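Local coordinates for protein 3-phosphoshikimate 1-carboxyvinyltransferase (Streptomyces sviceus, PDB 7M0O) that probably transfers the enolpyruvyl group of phosphoenolpyruvate to the 5-hydroxyl of shikimate-3-phosphate, the sixth step of chorismate biosynthesis, at residues Ala20-Thr25 and Gly61-Pro66; Gly164-Gln169 and Gly210-Thr215. One frame throughout, in Å; residues are numbered along the deposited sequence.

Contact 1: residues Ala20-Thr25 and Gly61-Pro66; sequences AADGVT and GRPQGP
Gly61 N donates to Gly23 O over 2.8 Å, the one direct hydrogen bond between 20-25 and 61-66. It is fairly straight, 159° at the hydrogen, with the donor a little out of the carbonyl plane. A water bridges the same two residues: it accepts from Gly23 N at 2.8 Å and donates to Gly61 O at 2.9 Å, so both glycines use their N-H and C=O groups in the pairing. This is a worked example of two loops joined mainly through backbone. Gly23 takes up a positive phi of 123°, and Gly61 brings its bare CA close to the carbonyl of Ala21.

The carbonyls at the end of helix 8-20 take softer partners. Ala21 O meets Gly61 CA at 3.0 Å in a CA-H...O contact, and Ala20 O receives a longer one from Pro63 CA at 3.6 Å. Pro63 also lays its ring against the bend after the helix: CG reaches Asp22 CA at 3.9 Å and touches Asp22 CB, while CD rests near Ala21 O. With CG anti to the backbone N (chi1 179°), the Asp22 carboxylate extends beyond this apolar touch.

Beyond the junction, a type I beta turn from Arg62 to Gly65 reverses the chain. Arg62 reinforces it by sending NE to Gly65 O at 3.0 Å, the acceptor lying in the guanidinium plane. Thus the loop leaving strand 56-60 packs against the exit of helix 8-20, which Arg62 also meets through a backbone bond to Ala19, close to strand 24-28, the antiparallel neighbour of 56-60.

Contact 2: residues Gly164-Gln169 and Gly210-Thr215; sequences GPLTRQ and GGYRAT
Pro165 and Tyr212 bury the most surface here, and they meet as aliphatic ring over aromatic face. Pro165 CB stands over the Tyr212 ring in a CH-pi contact, 4.2 Å from the centroid and 17° off the normal, while CG sits 3.5 Å from Tyr212 CZ. The phenol is swung under the proline by a chi1 of -65°, which sets CG beside the backbone N and anti to the carbonyl carbon. Its hydroxyl, passing close to Pro165 CD, is hydrogen-bonded to Leu162 O in helix 155-163, an anchor that helps hold the ring in place.

Gly211 supplies the third large share of buried surface through its backbone: its N makes a weak, bent bond to Pro165 O at 2.9 Å. A water bridges the same place, donating to Pro165 O and to Thr167 O and accepting from Gly210 N at 2.8 Å.

Leu166 adds CD2, 4.2 Å from Tyr212 CD2. The proline and tyrosine pack together on Met191 of helix 182-193, while Leu166 and Tyr212 both reach Ala20 of helix 8-20; the contact thus joins the turn after helix 155-163 to the loop running from strand 204-207 to strand 216-218.

Contacts 1 and 2 form a continuous patch, with centres 9 Å apart and about 24 Å from the centre of the chain. Residues 20-25 and 210-215 join them: Asp22 N lies 3.0 Å from Tyr212 O and Asp22 O 3.1 Å from Ala214 N, both probable hydrogen bonds. Thr25 CG2 packs at 3.3 Å from Thr215 O, just ahead of strand 216-218, which runs parallel to 24-28 in one sheet. Helix 8-20, whose end borders both contacts, carries Arg13, predicted to bind 3-phosphoshikimate; the side chain of Arg13 is about 11 Å from that of Ala20 and about 9 Å from that of Tyr212.

Contact 1: residues Ala20-Thr25 and Gly61-Pro66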
loop_
_atom_site.group_PDB
_atom_site.type_symbol
_atom_site.label_atom_id
_atom_site.label_comp_id
_atom_site.label_asym_id
_atom_site.label_seq_id
_atom_site.Cartn_x
_atom_site.Cartn_y
_atom_site.Cartn_z
ATOM N N ALA A 20 -2.074 -18.973 6.112
ATOM C CA ALA A 20 -1.685 -19.453 7.434
ATOM C C ALA A 20 -2.872 -19.778 8.337
ATOM O O ALA A 20 -2.686 -20.458 9.352
ATOM C CB ALA A 20 -0.779 -18.420 8.123
ATOM N N ALA A 21 -4.081 -19.364 7.972
ATOM C CA ALA A 21 -5.206 -19.461 8.887
ATOM C C ALA A 21 -5.796 -20.872 8.925
ATOM O O ALA A 21 -5.500 -21.739 8.098
ATOM C CB ALA A 21 -6.281 -18.446 8.503
ATOM N N ASP A 22 -6.640 -21.097 9.925
ATOM C CA ASP A 22 -7.371 -22.349 10.069
ATOM C C ASP A 22 -8.706 -22.179 9.355
ATOM O O ASP A 22 -9.576 -21.433 9.820
ATOM C CB ASP A 22 -7.537 -22.690 11.548
ATOM C CG ASP A 22 -8.315 -23.972 11.773
ATOM O OD1 ASP A 22 -8.421 -24.787 10.836
ATOM O OD2 ASP A 22 -8.826 -24.165 12.895
ATOM N N GLY A 23 -8.849 -22.830 8.208
ATOM C CA GLY A 23 -10.061 -22.793 7.412
ATOM C C GLY A 23 -9.787 -22.300 6.005
ATOM O O GLY A 23 -8.639 -22.130 5.583
ATOM N N VAL A 24 -10.864 -22.087 5.255
ATOM C CA VAL A 24 -10.774 -21.598 3.882
ATOM C C VAL A 24 -11.036 -20.100 3.900
ATOM O O VAL A 24 -12.102 -19.654 4.338
ATOM C CB VAL A 24 -11.761 -22.326 2.957
ATOM C CG1 VAL A 24 -11.632 -21.781 1.550
ATOM C CG2 VAL A 24 -11.491 -23.822 2.983
ATOM N N THR A 25 -10.053 -19.318 3.459
ATOM C CA THR A 25 -10.195 -17.871 3.373
ATOM C C THR A 25 -10.556 -17.465 1.953
ATOM O O THR A 25 -9.993 -17.982 0.985
ATOM C CB THR A 25 -8.906 -17.160 3.789
ATOM O OG1 THR A 25 -8.727 -17.306 5.185
ATOM C CG2 THR A 25 -8.951 -15.667 3.454
ATOM N N GLY A 61 -6.267 -22.739 4.250
ATOM C CA GLY A 61 -5.182 -22.416 5.157
ATOM C C GLY A 61 -4.499 -23.664 5.685
ATOM O O GLY A 61 -5.107 -24.726 5.807
ATOM N N ARG A 62 -3.210 -23.528 5.990
ATOM C CA ARG A 62 -2.408 -24.614 6.550
ATOM C C ARG A 62 -1.739 -24.107 7.818
ATOM O O ARG A 62 -0.643 -23.530 7.772
ATOM C CB ARG A 62 -1.389 -25.145 5.544
ATOM C CG ARG A 62 -2.039 -25.708 4.290
ATOM C CD ARG A 62 -1.045 -26.461 3.422
ATOM N NE ARG A 62 -0.503 -27.617 4.144
ATOM C CZ ARG A 62 -1.104 -28.805 4.215
ATOM N NH1 ARG A 62 -2.261 -29.022 3.586
ATOM N NH2 ARG A 62 -0.548 -29.783 4.909
ATOM N N PRO A 63 -2.372 -24.316 8.975
ATOM C CA PRO A 63 -1.797 -23.821 10.233
ATOM C C PRO A 63 -0.406 -24.358 10.539
ATOM O O PRO A 63 0.329 -23.699 11.283
ATOM C CB PRO A 63 -2.825 -24.271 11.287
ATOM C CG PRO A 63 -4.103 -24.408 10.536
ATOM C CD PRO A 63 -3.712 -24.900 9.165
ATOM N N GLN A 64 -0.002 -25.512 9.985
ATOM C CA GLN A 64 1.339 -26.038 10.227
ATOM C C GLN A 64 2.247 -25.910 9.004
ATOM O O GLN A 64 3.271 -26.586 8.927
ATOM C CB GLN A 64 1.291 -27.496 10.696
ATOM C CG GLN A 64 0.753 -27.701 12.113
ATOM C CD GLN A 64 1.453 -26.860 13.146
ATOM O OE1 GLN A 64 2.688 -26.781 13.186
ATOM N NE2 GLN A 64 0.667 -26.216 13.995
ATOM N N GLY A 65 1.899 -25.049 8.047
ATOM C CA GLY A 65 2.826 -24.712 6.991
ATOM C C GLY A 65 2.700 -25.563 5.743
ATOM O O GLY A 65 1.729 -26.294 5.558
ATOM N N PRO A 66 3.688 -25.457 4.851
ATOM C CA PRO A 66 3.609 -26.141 3.554
ATOM C C PRO A 66 3.335 -27.634 3.680
ATOM O O PRO A 66 3.844 -28.305 4.579
ATOM C CB PRO A 66 4.989 -25.884 2.942
ATOM C CG PRO A 66 5.403 -24.557 3.536
ATOM C CD PRO A 66 4.898 -24.623 4.966
HETATM O O HOH W 1 -7.767 -25.015 6.807
#

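Contact 2: residues Gly164-Gln169 and Gly210-Thr215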
loop_
_atom_site.group_PDB
_atom_site.type_symbol
_atom_site.label_atom_id
_atom_site.label_comp_id
_atom_site.label_asym_id
_atom_site.label_seq_id
_atom_site.Cartn_x
_atom_site.Cartn_y
_atom_site.Cartn_z
ATOM N N GLY A 164 4.021 -14.376 14.207
ATOM C CA GLY A 164 3.818 -14.605 15.621
ATOM C C GLY A 164 2.834 -15.695 16.008
ATOM O O GLY A 164 3.165 -16.578 16.812
ATOM N N PRO A 165 1.599 -15.653 15.498
ATOM C CA PRO A 165 0.603 -16.663 15.908
ATOM C C PRO A 165 0.896 -18.060 15.388
ATOM O O PRO A 165 0.264 -19.015 15.858
ATOM C CB PRO A 165 -0.718 -16.114 15.336
ATOM C CG PRO A 165 -0.441 -14.616 15.086
ATOM C CD PRO A 165 1.001 -14.599 14.655
ATOM N N LEU A 166 1.812 -18.217 14.427
ATOM C CA LEU A 166 2.235 -19.545 13.990
ATOM C C LEU A 166 3.299 -20.150 14.892
ATOM O O LEU A 166 3.574 -21.343 14.768
ATOM C CB LEU A 166 2.770 -19.497 12.554
ATOM C CG LEU A 166 1.875 -18.696 11.616
ATOM C CD1 LEU A 166 2.452 -18.688 10.191
ATOM C CD2 LEU A 166 0.465 -19.260 11.606
ATOM N N THR A 167 3.905 -19.360 15.772
ATOM C CA THR A 167 4.933 -19.872 16.660
ATOM C C THR A 167 4.291 -20.624 17.825
ATOM O O THR A 167 3.094 -20.494 18.107
ATOM C CB THR A 167 5.806 -18.736 17.186
ATOM O OG1 THR A 167 5.065 -17.981 18.153
ATOM C CG2 THR A 167 6.252 -17.829 16.045
ATOM N N ARG A 168 5.106 -21.437 18.501
ATOM C CA ARG A 168 4.553 -22.277 19.554
ATOM C C ARG A 168 4.230 -21.481 20.811
ATOM O O ARG A 168 3.254 -21.800 21.498
ATOM C CB ARG A 168 5.516 -23.428 19.848
ATOM C CG ARG A 168 5.806 -24.238 18.599
ATOM C CD ARG A 168 6.524 -25.546 18.898
ATOM N NE ARG A 168 7.981 -25.408 18.947
ATOM C CZ ARG A 168 8.807 -25.531 17.907
ATOM N NH1 ARG A 168 8.345 -25.789 16.686
ATOM N NH2 ARG A 168 10.114 -25.405 18.093
ATOM N N GLN A 169 5.017 -20.446 21.121
ATOM C CA GLN A 169 4.837 -19.681 22.349
ATOM C C GLN A 169 4.450 -18.227 22.120
ATOM O O GLN A 169 4.330 -17.480 23.096
ATOM C CB GLN A 169 6.115 -19.716 23.208
ATOM C CG GLN A 169 6.688 -21.123 23.475
ATOM C CD GLN A 169 5.659 -22.077 24.037
ATOM O OE1 GLN A 169 4.689 -21.661 24.685
ATOM N NE2 GLN A 169 5.852 -23.377 23.780
ATOM N N GLY A 210 -1.407 -19.532 18.873
ATOM C CA GLY A 210 -2.732 -20.079 18.654
ATOM C C GLY A 210 -3.283 -19.942 17.256
ATOM O O GLY A 210 -4.383 -20.445 16.993
ATOM N N GLY A 211 -2.576 -19.274 16.359
ATOM C CA GLY A 211 -2.967 -19.234 14.967
ATOM C C GLY A 211 -4.025 -18.196 14.642
ATOM O O GLY A 211 -4.424 -17.350 15.456
ATOM N N TYR A 212 -4.500 -18.297 13.401
ATOM C CA TYR A 212 -5.483 -17.404 12.811
ATOM C C TYR A 212 -6.781 -18.141 12.508
ATOM O O TYR A 212 -6.800 -19.363 12.357
ATOM C CB TYR A 212 -4.956 -16.790 11.506
ATOM C CG TYR A 212 -3.755 -15.884 11.636
ATOM C CD1 TYR A 212 -3.877 -14.606 12.153
ATOM C CD2 TYR A 212 -2.496 -16.301 11.208
ATOM C CE1 TYR A 212 -2.766 -13.772 12.256
ATOM C CE2 TYR A 212 -1.394 -15.475 11.294
ATOM C CZ TYR A 212 -1.530 -14.220 11.825
ATOM O OH TYR A 212 -0.414 -13.403 11.900
ATOM N N ARG A 213 -7.864 -17.365 12.374
ATOM C CA ARG A 213 -9.181 -17.864 11.994
ATOM C C ARG A 213 -9.506 -17.382 10.583
ATOM O O ARG A 213 -9.553 -16.169 10.346
ATOM C CB ARG A 213 -10.253 -17.366 12.965
ATOM C CG ARG A 213 -10.641 -18.359 14.064
ATOM C CD ARG A 213 -9.453 -18.748 14.935
ATOM N NE ARG A 213 -8.620 -17.594 15.277
ATOM C CZ ARG A 213 -7.630 -17.615 16.169
ATOM N NH1 ARG A 213 -7.341 -18.731 16.834
ATOM N NH2 ARG A 213 -6.931 -16.511 16.401
ATOM N N ALA A 214 -9.761 -18.318 9.666
ATOM C CA ALA A 214 -10.083 -17.957 8.291
ATOM C C ALA A 214 -11.358 -17.127 8.243
ATOM O O ALA A 214 -12.230 -17.228 9.115
ATOM C CB ALA A 214 -10.263 -19.198 7.421
ATOM N N THR A 215 -11.478 -16.332 7.186
ATOM C CA THR A 215 -12.624 -15.452 7.025
ATOM C C THR A 215 -12.764 -15.083 5.549
ATOM O O THR A 215 -11.973 -15.506 4.701
ATOM C CB THR A 215 -12.472 -14.215 7.921
ATOM O OG1 THR A 215 -13.710 -13.498 7.973
ATOM C CG2 THR A 215 -11.370 -13.300 7.389
HETATM O O HOH W 2 0.585 -21.249 17.833
#